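Local structure of hypothetical sugar ABC-transporter sugar binding protein (Arthrobacter globiformis, 7BVT) at residues Pro27-Asp37 against Ser56-Asn67; Leu213-Asn223 against Leu402-Leu413. The protein binds cyclic alpha-maltosyl-1,6-maltose and probably delivers it, as the solute-binding component, to a sugar ABC transporter. All blocks are in the same frame, centred on the assembly; numbering follows the deposited sequence.

Contact 1. Residues Pro27-Asp37 against Ser56-Asn67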
loop_
_atom_site.group_PDB
_atom_site.type_symbol
_atom_site.label_atom_id
_atom_site.label_comp_id
_atom_site.label_asym_id
_atom_site.label_seq_id
_atom_site.Cartn_x
_atom_site.Cartn_y
_atom_site.Cartn_z
ATOM N N PRO A 27 35.180 6.635 7.421
ATOM C CA PRO A 27 33.807 7.141 7.262
ATOM C C PRO A 27 32.939 7.138 8.529
ATOM O O PRO A 27 33.225 6.444 9.485
ATOM C CB PRO A 27 33.211 6.193 6.218
ATOM C CG PRO A 27 34.007 4.913 6.411
ATOM C CD PRO A 27 35.423 5.396 6.668
ATOM N N VAL A 28 31.871 7.932 8.526
ATOM C CA VAL A 28 30.805 7.808 9.555
ATOM C C VAL A 28 30.086 6.476 9.284
ATOM O O VAL A 28 29.641 6.270 8.118
ATOM C CB VAL A 28 29.816 8.990 9.511
ATOM C CG1 VAL A 28 28.664 8.805 10.513
ATOM C CG2 VAL A 28 30.503 10.333 9.712
ATOM N N GLU A 29 29.997 5.608 10.286
ATOM C CA GLU A 29 29.356 4.276 10.154
ATOM C C GLU A 29 27.866 4.453 10.410
ATOM O O GLU A 29 27.510 5.047 11.423
ATOM C CB GLU A 29 29.963 3.280 11.140
ATOM C CG GLU A 29 31.474 3.190 10.996
ATOM C CD GLU A 29 31.963 2.378 9.812
ATOM O OE1 GLU A 29 31.137 1.634 9.227
ATOM O OE2 GLU A 29 33.182 2.475 9.474
ATOM N N VAL A 30 27.040 4.005 9.477
ATOM C CA VAL A 30 25.571 4.163 9.527
ATOM C C VAL A 30 24.984 2.767 9.338
ATOM O O VAL A 30 25.260 2.096 8.334
ATOM C CB VAL A 30 25.117 5.173 8.452
ATOM C CG1 VAL A 30 23.602 5.193 8.261
ATOM C CG2 VAL A 30 25.603 6.581 8.747
ATOM N N THR A 31 24.182 2.372 10.286
ATOM C CA THR A 31 23.501 1.076 10.215
ATOM C C THR A 31 22.089 1.234 9.634
ATOM O O THR A 31 21.405 2.196 9.988
ATOM C CB THR A 31 23.475 0.408 11.568
ATOM O OG1 THR A 31 22.806 1.245 12.505
ATOM C CG2 THR A 31 24.898 0.080 12.008
ATOM N N VAL A 32 21.691 0.282 8.817
ATOM C CA VAL A 32 20.339 0.229 8.188
ATOM C C VAL A 32 19.757 -1.129 8.504
ATOM O O VAL A 32 20.421 -2.104 8.166
ATOM C CB VAL A 32 20.381 0.441 6.675
ATOM C CG1 VAL A 32 18.984 0.297 6.097
ATOM C CG2 VAL A 32 20.972 1.776 6.317
ATOM N N TRP A 33 18.593 -1.172 9.106
ATOM C CA TRP A 33 17.823 -2.420 9.234
ATOM C C TRP A 33 16.635 -2.371 8.279
ATOM O O TRP A 33 15.954 -1.329 8.217
ATOM C CB TRP A 33 17.339 -2.654 10.634
ATOM C CG TRP A 33 18.392 -2.778 11.691
ATOM C CD1 TRP A 33 19.725 -2.886 11.507
ATOM C CD2 TRP A 33 18.174 -2.896 13.096
ATOM N NE1 TRP A 33 20.352 -3.026 12.715
ATOM C CE2 TRP A 33 19.444 -3.042 13.697
ATOM C CE3 TRP A 33 17.041 -2.893 13.896
ATOM C CZ2 TRP A 33 19.610 -3.119 15.080
ATOM C CZ3 TRP A 33 17.205 -3.031 15.260
ATOM C CH2 TRP A 33 18.468 -3.125 15.831
ATOM N N HIS A 34 16.387 -3.471 7.585
ATOM C CA HIS A 34 15.284 -3.571 6.612
ATOM C C HIS A 34 14.776 -5.000 6.687
ATOM O O HIS A 34 15.462 -5.785 7.357
ATOM C CB HIS A 34 15.729 -3.219 5.226
ATOM C CG HIS A 34 16.731 -4.199 4.740
ATOM N ND1 HIS A 34 16.343 -5.371 4.122
ATOM C CD2 HIS A 34 18.086 -4.153 4.754
ATOM C CE1 HIS A 34 17.449 -6.015 3.739
ATOM N NE2 HIS A 34 18.538 -5.319 4.131
ATOM N N TYR A 35 13.677 -5.297 6.020
ATOM C CA TYR A 35 13.093 -6.670 6.059
ATOM C C TYR A 35 13.096 -7.289 4.663
ATOM O O TYR A 35 12.448 -8.337 4.498
ATOM C CB TYR A 35 11.716 -6.705 6.750
ATOM C CG TYR A 35 10.650 -5.776 6.213
ATOM C CD1 TYR A 35 10.267 -5.796 4.888
ATOM C CD2 TYR A 35 9.994 -4.895 7.047
ATOM C CE1 TYR A 35 9.283 -4.943 4.379
ATOM C CE2 TYR A 35 8.991 -4.062 6.567
ATOM C CZ TYR A 35 8.640 -4.089 5.235
ATOM O OH TYR A 35 7.632 -3.255 4.804
ATOM N N TRP A 36 13.751 -6.695 3.682
ATOM C CA TRP A 36 13.752 -7.252 2.308
ATOM C C TRP A 36 14.472 -8.617 2.280
ATOM O O TRP A 36 15.532 -8.776 2.952
ATOM C CB TRP A 36 14.378 -6.279 1.313
ATOM C CG TRP A 36 13.529 -5.062 1.088
ATOM C CD1 TRP A 36 12.208 -5.003 0.742
ATOM C CD2 TRP A 36 13.978 -3.705 1.115
ATOM N NE1 TRP A 36 11.814 -3.711 0.546
ATOM C CE2 TRP A 36 12.871 -2.887 0.788
ATOM C CE3 TRP A 36 15.201 -3.097 1.396
ATOM C CZ2 TRP A 36 12.962 -1.497 0.745
ATOM C CZ3 TRP A 36 15.293 -1.727 1.316
ATOM C CH2 TRP A 36 14.185 -0.949 1.025
ATOM N N ASP A 37 13.947 -9.477 1.413
ATOM C CA ASP A 37 14.529 -10.783 1.044
ATOM C C ASP A 37 14.725 -10.837 -0.464
ATOM O O ASP A 37 14.239 -9.968 -1.209
ATOM C CB ASP A 37 13.600 -11.928 1.453
ATOM C CG ASP A 37 13.353 -12.006 2.950
ATOM O OD1 ASP A 37 14.304 -11.740 3.728
ATOM O OD2 ASP A 37 12.208 -12.320 3.330
ATOM N N SER A 56 33.733 8.441 0.482
ATOM C CA SER A 56 34.477 7.950 1.666
ATOM C C SER A 56 34.054 8.650 2.954
ATOM O O SER A 56 34.767 8.473 3.952
ATOM C CB SER A 56 35.975 8.130 1.393
ATOM O OG SER A 56 36.344 7.166 0.424
ATOM N N ASP A 57 32.924 9.348 2.980
ATOM C CA ASP A 57 32.428 10.095 4.168
ATOM C C ASP A 57 31.450 9.274 4.988
ATOM O O ASP A 57 31.395 9.508 6.214
ATOM C CB ASP A 57 31.745 11.390 3.761
ATOM C CG ASP A 57 32.705 12.274 3.016
ATOM O OD1 ASP A 57 33.743 12.552 3.610
ATOM O OD2 ASP A 57 32.421 12.580 1.850
ATOM N N VAL A 58 30.717 8.351 4.349
ATOM C CA VAL A 58 29.693 7.505 5.008
ATOM C C VAL A 58 29.909 6.073 4.550
ATOM O O VAL A 58 30.103 5.857 3.343
ATOM C CB VAL A 58 28.283 8.004 4.659
ATOM C CG1 VAL A 58 27.202 7.192 5.350
ATOM C CG2 VAL A 58 28.128 9.467 4.972
ATOM N N ARG A 59 29.787 5.116 5.477
ATOM C CA ARG A 59 29.749 3.676 5.151
ATOM C C ARG A 59 28.449 3.114 5.730
ATOM O O ARG A 59 28.248 3.222 6.973
ATOM C CB ARG A 59 30.954 2.913 5.710
ATOM C CG ARG A 59 30.831 1.400 5.609
ATOM C CD ARG A 59 32.150 0.640 5.790
ATOM N NE ARG A 59 32.004 -0.775 5.393
ATOM C CZ ARG A 59 31.929 -1.223 4.125
ATOM N NH1 ARG A 59 31.999 -0.385 3.098
ATOM N NH2 ARG A 59 31.788 -2.516 3.884
ATOM N N ILE A 60 27.623 2.573 4.832
ATOM C CA ILE A 60 26.316 1.964 5.171
ATOM C C ILE A 60 26.560 0.479 5.434
ATOM O O ILE A 60 27.173 -0.192 4.567
ATOM C CB ILE A 60 25.288 2.145 4.039
ATOM C CG1 ILE A 60 24.923 3.625 3.821
ATOM C CG2 ILE A 60 24.063 1.258 4.324
ATOM C CD1 ILE A 60 24.117 4.253 4.938
ATOM N N SER A 61 26.085 0.020 6.573
ATOM C CA SER A 61 26.029 -1.403 6.954
ATOM C C SER A 61 24.566 -1.778 7.070
ATOM O O SER A 61 23.959 -1.396 8.044
ATOM C CB SER A 61 26.753 -1.702 8.235
ATOM O OG SER A 61 28.124 -1.449 8.048
ATOM N N ALA A 62 24.104 -2.562 6.120
ATOM C CA ALA A 62 22.695 -2.974 6.033
ATOM C C ALA A 62 22.579 -4.364 6.628
ATOM O O ALA A 62 23.483 -5.179 6.311
ATOM C CB ALA A 62 22.279 -2.928 4.607
ATOM N N SER A 63 21.520 -4.613 7.385
ATOM C CA SER A 63 21.135 -5.956 7.913
ATOM C C SER A 63 19.654 -6.229 7.663
ATOM O O SER A 63 18.799 -5.331 7.879
ATOM C CB SER A 63 21.466 -6.081 9.344
ATOM O OG SER A 63 22.847 -5.805 9.552
ATOM N N ASN A 64 19.343 -7.460 7.304
ATOM C CA ASN A 64 17.955 -7.959 7.273
ATOM C C ASN A 64 17.511 -8.288 8.689
ATOM O O ASN A 64 18.280 -8.897 9.454
ATOM C CB ASN A 64 17.803 -9.185 6.376
ATOM C CG ASN A 64 16.453 -9.838 6.565
ATOM O OD1 ASN A 64 16.226 -10.606 7.527
ATOM N ND2 ASN A 64 15.509 -9.427 5.726
ATOM N N VAL A 65 16.316 -7.864 9.046
ATOM C CA VAL A 65 15.568 -8.280 10.242
ATOM C C VAL A 65 14.238 -8.801 9.721
ATOM O O VAL A 65 13.565 -8.093 8.965
ATOM C CB VAL A 65 15.363 -7.114 11.225
ATOM C CG1 VAL A 65 14.535 -7.524 12.413
ATOM C CG2 VAL A 65 16.657 -6.459 11.648
ATOM N N PRO A 66 13.819 -10.053 10.052
ATOM C CA PRO A 66 12.537 -10.575 9.595
ATOM C C PRO A 66 11.358 -9.640 9.907
ATOM O O PRO A 66 11.287 -9.031 10.957
ATOM C CB PRO A 66 12.409 -11.923 10.316
ATOM C CG PRO A 66 13.830 -12.317 10.536
ATOM C CD PRO A 66 14.534 -11.027 10.905
ATOM N N ASN A 67 10.479 -9.536 8.927
ATOM C CA ASN A 67 9.294 -8.651 8.953
ATOM C C ASN A 67 8.594 -8.864 10.293
ATOM O O ASN A 67 8.323 -7.877 11.010
ATOM C CB ASN A 67 8.411 -8.872 7.715
ATOM C CG ASN A 67 7.188 -7.973 7.731
ATOM O OD1 ASN A 67 6.283 -8.174 8.547
ATOM N ND2 ASN A 67 7.162 -6.972 6.853
HETATM O O HOH W 1 28.659 1.110 8.990
HETATM O O HOH W 2 15.138 -12.847 6.601
#

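Contact 2. Residues Leu213-Asn223 against Leu402-Leu413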
loop_
_atom_site.group_PDB
_atom_site.type_symbol
_atom_site.label_atom_id
_atom_site.label_comp_id
_atom_site.label_asym_id
_atom_site.label_seq_id
_atom_site.Cartn_x
_atom_site.Cartn_y
_atom_site.Cartn_z
ATOM N N LEU A 213 -10.727 8.218 8.578
ATOM C CA LEU A 213 -10.759 9.030 9.833
ATOM C C LEU A 213 -10.880 10.506 9.493
ATOM O O LEU A 213 -10.722 10.956 8.344
ATOM C CB LEU A 213 -9.497 8.786 10.662
ATOM C CG LEU A 213 -9.191 7.350 11.096
ATOM C CD1 LEU A 213 -8.035 7.259 12.069
ATOM C CD2 LEU A 213 -10.409 6.620 11.652
ATOM N N THR A 214 -11.185 11.303 10.518
ATOM C CA THR A 214 -11.163 12.784 10.378
ATOM C C THR A 214 -9.726 13.230 10.143
ATOM O O THR A 214 -8.793 12.427 10.365
ATOM C CB THR A 214 -11.747 13.432 11.640
ATOM O OG1 THR A 214 -10.955 12.927 12.706
ATOM C CG2 THR A 214 -13.218 13.119 11.803
ATOM N N ALA A 215 -9.540 14.482 9.732
ATOM C CA ALA A 215 -8.218 15.014 9.308
ATOM C C ALA A 215 -7.227 14.961 10.479
ATOM O O ALA A 215 -6.052 14.697 10.227
ATOM C CB ALA A 215 -8.340 16.414 8.749
ATOM N N ASP A 216 -7.701 15.066 11.726
ATOM C CA ASP A 216 -6.809 14.943 12.915
ATOM C C ASP A 216 -6.739 13.512 13.480
ATOM O O ASP A 216 -6.156 13.323 14.547
ATOM C CB ASP A 216 -7.231 15.984 13.964
ATOM C CG ASP A 216 -8.540 15.694 14.655
ATOM O OD1 ASP A 216 -9.151 14.641 14.359
ATOM O OD2 ASP A 216 -8.927 16.518 15.521
ATOM N N ASN A 217 -7.268 12.497 12.786
ATOM C CA ASN A 217 -7.253 11.085 13.235
ATOM C C ASN A 217 -7.947 10.924 14.593
ATOM O O ASN A 217 -7.690 9.932 15.255
ATOM C CB ASN A 217 -5.828 10.501 13.222
ATOM C CG ASN A 217 -5.237 10.535 11.821
ATOM O OD1 ASN A 217 -5.978 10.512 10.817
ATOM N ND2 ASN A 217 -3.916 10.683 11.751
ATOM N N SER A 218 -8.796 11.868 15.005
ATOM C CA SER A 218 -9.443 11.772 16.355
ATOM C C SER A 218 -10.690 10.880 16.312
ATOM O O SER A 218 -11.115 10.379 17.382
ATOM C CB SER A 218 -9.810 13.130 16.923
ATOM O OG SER A 218 -10.790 13.804 16.139
ATOM N N ALA A 219 -11.325 10.727 15.149
ATOM C CA ALA A 219 -12.593 9.973 15.108
ATOM C C ALA A 219 -12.745 9.300 13.746
ATOM O O ALA A 219 -12.177 9.843 12.739
ATOM C CB ALA A 219 -13.730 10.915 15.340
ATOM N N ALA A 220 -13.638 8.336 13.699
ATOM C CA ALA A 220 -14.164 7.845 12.410
ATOM C C ALA A 220 -14.808 8.944 11.562
ATOM O O ALA A 220 -15.477 9.877 12.058
ATOM C CB ALA A 220 -15.140 6.751 12.688
ATOM N N ALA A 221 -14.718 8.797 10.243
ATOM C CA ALA A 221 -15.316 9.732 9.277
ATOM C C ALA A 221 -16.129 8.988 8.202
ATOM O O ALA A 221 -16.628 9.669 7.318
ATOM C CB ALA A 221 -14.246 10.580 8.670
ATOM N N PHE A 222 -16.256 7.673 8.293
ATOM C CA PHE A 222 -16.791 6.833 7.187
ATOM C C PHE A 222 -18.302 6.555 7.340
ATOM O O PHE A 222 -18.866 5.866 6.489
ATOM C CB PHE A 222 -16.037 5.505 7.138
ATOM C CG PHE A 222 -15.970 4.765 8.454
ATOM C CD1 PHE A 222 -17.113 4.194 9.009
ATOM C CD2 PHE A 222 -14.786 4.685 9.183
ATOM C CE1 PHE A 222 -17.054 3.545 10.235
ATOM C CE2 PHE A 222 -14.731 4.034 10.408
ATOM C CZ PHE A 222 -15.865 3.489 10.944
ATOM N N ASN A 223 -18.962 6.982 8.412
ATOM C CA ASN A 223 -20.389 6.629 8.642
ATOM C C ASN A 223 -21.250 7.693 7.996
ATOM O O ASN A 223 -21.827 8.552 8.666
ATOM C CB ASN A 223 -20.689 6.376 10.119
ATOM C CG ASN A 223 -22.076 5.799 10.307
ATOM O OD1 ASN A 223 -22.713 5.335 9.350
ATOM N ND2 ASN A 223 -22.540 5.782 11.547
ATOM N N LEU A 402 -22.080 0.002 9.749
ATOM C CA LEU A 402 -21.303 1.258 9.727
ATOM C C LEU A 402 -21.406 1.983 11.080
ATOM O O LEU A 402 -20.401 2.575 11.513
ATOM C CB LEU A 402 -21.729 2.178 8.585
ATOM C CG LEU A 402 -21.213 1.717 7.225
ATOM C CD1 LEU A 402 -22.026 2.317 6.128
ATOM C CD2 LEU A 402 -19.736 2.069 7.069
ATOM N N ASP A 403 -22.589 1.941 11.679
ATOM C CA ASP A 403 -22.774 2.490 13.038
ATOM C C ASP A 403 -21.868 1.725 14.010
ATOM O O ASP A 403 -21.175 2.415 14.806
ATOM C CB ASP A 403 -24.228 2.313 13.482
ATOM C CG ASP A 403 -25.250 3.296 12.943
ATOM O OD1 ASP A 403 -24.872 4.383 12.345
ATOM O OD2 ASP A 403 -26.479 2.995 13.184
ATOM N N ALA A 404 -21.860 0.409 13.983
ATOM C CA ALA A 404 -21.066 -0.437 14.902
ATOM C C ALA A 404 -19.581 -0.178 14.653
ATOM O O ALA A 404 -18.808 0.032 15.606
ATOM C CB ALA A 404 -21.434 -1.876 14.784
ATOM N N ALA A 405 -19.164 -0.123 13.382
ATOM C CA ALA A 405 -17.754 0.135 13.054
ATOM C C ALA A 405 -17.323 1.511 13.566
ATOM O O ALA A 405 -16.220 1.610 14.093
ATOM C CB ALA A 405 -17.528 0.017 11.565
ATOM N N GLU A 406 -18.139 2.528 13.448
ATOM C CA GLU A 406 -17.837 3.890 13.956
ATOM C C GLU A 406 -17.671 3.881 15.494
ATOM O O GLU A 406 -16.742 4.530 16.030
ATOM C CB GLU A 406 -18.935 4.875 13.554
ATOM C CG GLU A 406 -18.767 6.275 14.141
ATOM C CD GLU A 406 -19.789 7.262 13.625
ATOM O OE1 GLU A 406 -20.998 6.908 13.635
ATOM O OE2 GLU A 406 -19.403 8.375 13.129
ATOM N N GLN A 407 -18.593 3.216 16.186
ATOM C CA GLN A 407 -18.492 3.009 17.651
ATOM C C GLN A 407 -17.195 2.351 18.054
ATOM O O GLN A 407 -16.621 2.806 19.073
ATOM C CB GLN A 407 -19.417 1.885 18.109
ATOM C CG GLN A 407 -20.491 2.313 19.006
ATOM C CD GLN A 407 -21.525 2.827 18.068
ATOM O OE1 GLN A 407 -21.451 4.008 17.711
ATOM N NE2 GLN A 407 -22.475 1.932 17.730
ATOM N N ALA A 408 -16.831 1.234 17.410
ATOM C CA ALA A 408 -15.656 0.428 17.772
ATOM C C ALA A 408 -14.437 1.322 17.535
ATOM O O ALA A 408 -13.555 1.393 18.417
ATOM C CB ALA A 408 -15.635 -0.841 16.986
ATOM N N VAL A 409 -14.356 1.934 16.357
ATOM C CA VAL A 409 -13.168 2.755 15.973
ATOM C C VAL A 409 -13.033 3.944 16.929
ATOM O O VAL A 409 -11.939 4.223 17.454
ATOM C CB VAL A 409 -13.267 3.205 14.507
ATOM C CG1 VAL A 409 -12.251 4.308 14.226
ATOM C CG2 VAL A 409 -13.093 2.025 13.593
ATOM N N ASN A 410 -14.129 4.632 17.221
ATOM C CA ASN A 410 -14.081 5.844 18.083
ATOM C C ASN A 410 -13.652 5.419 19.485
ATOM O O ASN A 410 -12.903 6.216 20.106
ATOM C CB ASN A 410 -15.418 6.574 18.114
ATOM C CG ASN A 410 -15.650 7.406 16.882
ATOM O OD1 ASN A 410 -14.746 7.555 16.080
ATOM N ND2 ASN A 410 -16.858 7.928 16.731
ATOM N N ALA A 411 -14.006 4.212 19.933
ATOM C CA ALA A 411 -13.698 3.792 21.319
ATOM C C ALA A 411 -12.189 3.598 21.378
ATOM O O ALA A 411 -11.580 3.935 22.392
ATOM C CB ALA A 411 -14.398 2.543 21.704
ATOM N N VAL A 412 -11.624 3.043 20.318
ATOM C CA VAL A 412 -10.171 2.750 20.184
ATOM C C VAL A 412 -9.427 4.082 20.106
ATOM O O VAL A 412 -8.419 4.264 20.838
ATOM C CB VAL A 412 -9.900 1.850 18.964
ATOM C CG1 VAL A 412 -8.433 1.875 18.582
ATOM C CG2 VAL A 412 -10.362 0.440 19.241
ATOM N N LEU A 413 -9.890 5.032 19.315
ATOM C CA LEU A 413 -9.194 6.331 19.139
ATOM C C LEU A 413 -9.312 7.230 20.368
ATOM O O LEU A 413 -8.366 7.995 20.612
ATOM C CB LEU A 413 -9.788 7.088 17.961
ATOM C CG LEU A 413 -9.543 6.459 16.603
ATOM C CD1 LEU A 413 -10.366 7.165 15.545
ATOM C CD2 LEU A 413 -8.051 6.557 16.269
HETATM O O HOH W 3 -10.103 10.857 19.739
HETATM O O HOH W 4 -13.154 9.202 18.741
HETATM O O HOH W 5 -18.246 8.806 10.611
HETATM O O HOH W 6 -17.157 9.638 14.274
HETATM O O HOH W 7 -21.564 10.138 11.736
#

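Contact 1. Residues Pro27-Asp37 against Ser56-Asn67
Val-30 and Ile-60 lie side by side on neighbouring parallel strands, the two strands of a beta-alpha-beta unit whose crossover is helix 38-53, in a periplasmic-binding-protein-type fold. Ile-60 bends back so that CD1 presses on Val-30 CG1 at 3.5 Å, tighter than usual for carbons, while its CG2 meets CG2 of Val-32. With CG1 anti to the backbone N (chi1 169°), Val-30 has its CG2 beside that N, turned onto Val-58 CG1, 3.8 Å away. This valine and isoleucine face packs against helices 38-53 and 306-319. On the other face Glu-29 runs alongside Arg-59, but its OE1 meets the CG and CD methylenes rather than the guanidinium; a water links OE1 to Arg-59 O and Ser-61 OG. Val-65 CG2 comes obliquely to the Trp-33 side chain, nearest its CB at 4.0 Å, and the Trp-33 ring makes a cation-pi contact with Lys-73. At the C-terminal end the His-34 ring takes Asn-64 CA over one face in a CH-pi contact, and its ND1 accepts the N-H of Trp-36 in the ring plane. Asn-64 ND2 bonds Trp-36 O at 2.8 Å from above the carbonyl plane. Tyr-35, near bound glucose, has its OH bonded to Glu-297, while Asn-67 ND2 sits over the centre of its ring, 3.4 Å from CE2.

Contact 2. Residues Leu213-Asn223 against Leu402-Leu413
Asn-223 ND2 spends both its N-H groups on carboxylates one helical turn apart, bonding Glu-406 OE1 at 2.8 Å and almost straight (179°), and Asp-403 OD1, also at 2.8 Å, on the anti lone pair. Both oxygens lie close to the amide plane, although Glu-406 OE1 is approached from above its own carboxylate plane. Replacing Asn-223 with an alanine would probably leave Glu-406 OE1 and Asp-403 OD1, two like charges, without their shared donor. Nearby, Asn-410 OD1 receives the backbone N-H of Ala-220 at 2.7 Å, in the carbonyl plane, and Ala-220 CB rests on Glu-406 CG. Phe-222 drives its ring edge against the helix backbone: CZ is 3.5 Å from Glu-406 N, and Leu-402 O lies in the ring plane. Its CG stands between backbone N and carbonyl carbon (chi1 52°), which brings the ring to Ala-405 CB and Val-409 CG2. Leu-213 and Leu-413 meet tip to tip, CD2 to CD1 at 3.9 Å. Farther out, one water joins Glu-406 OE2, Ala-220 O and Asn-410 ND2, while a type I turn at 214-217, with Asp-216 OD1 forming an Asx turn to Ser-218 N, shapes the loop. This loop, between helices 195-207 and 225-239, thus lies along helix 398-415; Phe-384 of helix 377-392 meets Phe-222 edge-to-face, and Leu-402 packs on helix 225-239.

The two contacts share no element and do not touch: their centres are 38 Å apart and their nearest atoms about 19 Å. Contact 1 builds part of the mixed sheet, where a regular ladder of backbone bonds sets the register and side chains sort onto two faces; its strand ends run from exposed charge to the neighbourhood of the sugar pocket. Contact 2 has no strand ladder. There an irregular loop is fastened to the C-terminal helix by asparagine amides, carboxylates and waters on its outer side, with leucine, valine and phenylalanine underneath. Both are partly buried; contact 1 has helices on its aliphatic face, the other being exposed at Glu-29 but meeting helix 70-80 at Trp-33.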